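Side-chain contact in putative type VI secretion protein (PDB 3U66), which is probably an inner-membrane-attached component of the bacterial type VI secretion machinery, of the family shared with type IVb systems: residues G54-Q57 with K58-D61. Numbering follows the deposited sequence.
Sequences GFSQ and KSSD
S56, at the end of the short link from helix 32-52, is the N-cap of helix 57-76 and is met by S59 and S60 of the first turn. The preceding helix ends in a Schellman motif at G54, whose positive phi (93°) turns the chain into the link. S56 OG, placed between its own backbone N and carbonyl carbon (chi1 68°), faces the first turn and accepts a weak but nearly straight bond from S59 N at 3.4 Å. The same oxygen also accepts from the hydroxyl of S59, with S59 OG 3.0 Å from S56 OG. S60 holds the carbonyl oxygen of the N-cap residue with two donors: S60 N reaches S56 O at 3.0 Å as the first i to i+4 helical bond, while S60 OG donates to S56 O from 2.8 Å, standing above the carbonyl plane. A water donates to both F55 O and S60 OG, tying the link to the buried serine. Without the S60 hydroxyl, as with an alanine here, S56 O would probably lose one of these two donors and the water one of its acceptors. S60 and F55 also touch L50 of helix 32-52, and the F55 side chain also touches A123 of helix 122-133. One residue further on, D61 N bonds Q57 O at 2.8 Å, and the side chains of Q57 and D61 run side by side, Q57 CG lying 3.6 Å from D61 OD2.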
loop_
_atom_site.group_PDB
_atom_site.type_symbol
_atom_site.label_atom_id
_atom_site.label_comp_id
_atom_site.label_asym_id
_atom_site.label_seq_id
_atom_site.Cartn_x
_atom_site.Cartn_y
_atom_site.Cartn_z
ATOM N N GLY A 54 -1.582 20.498 6.384
ATOM C CA GLY A 54 -1.015 21.330 5.328
ATOM C C GLY A 54 -0.574 20.628 4.063
ATOM O O GLY A 54 -0.013 21.280 3.177
ATOM N N PHE A 55 -0.813 19.304 3.960
ATOM C CA PHE A 55 -0.457 18.534 2.767
ATOM C C PHE A 55 -1.370 18.880 1.602
ATOM O O PHE A 55 -2.583 19.040 1.791
ATOM C CB PHE A 55 -0.492 17.019 3.029
ATOM C CG PHE A 55 0.557 16.550 4.002
ATOM C CD1 PHE A 55 1.861 16.319 3.584
ATOM C CD2 PHE A 55 0.249 16.362 5.343
ATOM C CE1 PHE A 55 2.837 15.906 4.489
ATOM C CE2 PHE A 55 1.225 15.942 6.247
ATOM C CZ PHE A 55 2.512 15.718 5.811
ATOM N N SER A 56 -0.781 18.992 0.396
ATOM C CA SER A 56 -1.499 19.297 -0.844
ATOM C C SER A 56 -2.457 18.151 -1.219
ATOM O O SER A 56 -2.283 17.033 -0.736
ATOM C CB SER A 56 -0.507 19.532 -1.982
ATOM O OG SER A 56 0.181 18.342 -2.340
ATOM N N GLN A 57 -3.440 18.425 -2.088
ATOM C CA GLN A 57 -4.372 17.409 -2.565
ATOM C C GLN A 57 -3.616 16.281 -3.275
ATOM O O GLN A 57 -3.928 15.110 -3.068
ATOM C CB GLN A 57 -5.416 18.028 -3.496
ATOM C CG GLN A 57 -6.825 17.496 -3.256
ATOM C CD GLN A 57 -7.766 18.543 -2.724
ATOM O OE1 GLN A 57 -7.352 19.645 -2.375
ATOM N NE2 GLN A 57 -9.050 18.224 -2.683
ATOM N N LYS A 58 -2.602 16.649 -4.075
ATOM C CA LYS A 58 -1.724 15.773 -4.853
ATOM C C LYS A 58 -1.112 14.673 -3.980
ATOM O O LYS A 58 -1.275 13.490 -4.266
ATOM C CB LYS A 58 -0.575 16.607 -5.446
ATOM C CG LYS A 58 -0.889 17.346 -6.741
ATOM C CD LYS A 58 0.359 17.903 -7.443
ATOM C CE LYS A 58 1.352 16.853 -7.892
ATOM N NZ LYS A 58 0.757 15.861 -8.830
ATOM N N SER A 59 -0.382 15.086 -2.933
ATOM C CA SER A 59 0.284 14.229 -1.952
ATOM C C SER A 59 -0.680 13.447 -1.033
ATOM O O SER A 59 -0.477 12.253 -0.794
ATOM C CB SER A 59 1.217 15.078 -1.095
ATOM O OG SER A 59 1.960 15.982 -1.891
ATOM N N SER A 60 -1.759 14.098 -0.561
ATOM C CA SER A 60 -2.814 13.468 0.232
ATOM C C SER A 60 -3.449 12.332 -0.562
ATOM O O SER A 60 -3.541 11.224 -0.039
ATOM C CB SER A 60 -3.874 14.489 0.629
ATOM O OG SER A 60 -3.325 15.553 1.387
ATOM N N ASP A 61 -3.762 12.580 -1.858
ATOM C CA ASP A 61 -4.348 11.591 -2.754
ATOM C C ASP A 61 -3.469 10.381 -3.058
ATOM O O ASP A 61 -4.000 9.281 -3.093
ATOM C CB ASP A 61 -4.977 12.236 -3.997
ATOM C CG ASP A 61 -6.225 13.074 -3.714
ATOM O OD1 ASP A 61 -7.015 12.696 -2.800
ATOM O OD2 ASP A 61 -6.427 14.093 -4.411
HETATM O O HOH W 1 -4.950 17.833 1.307
#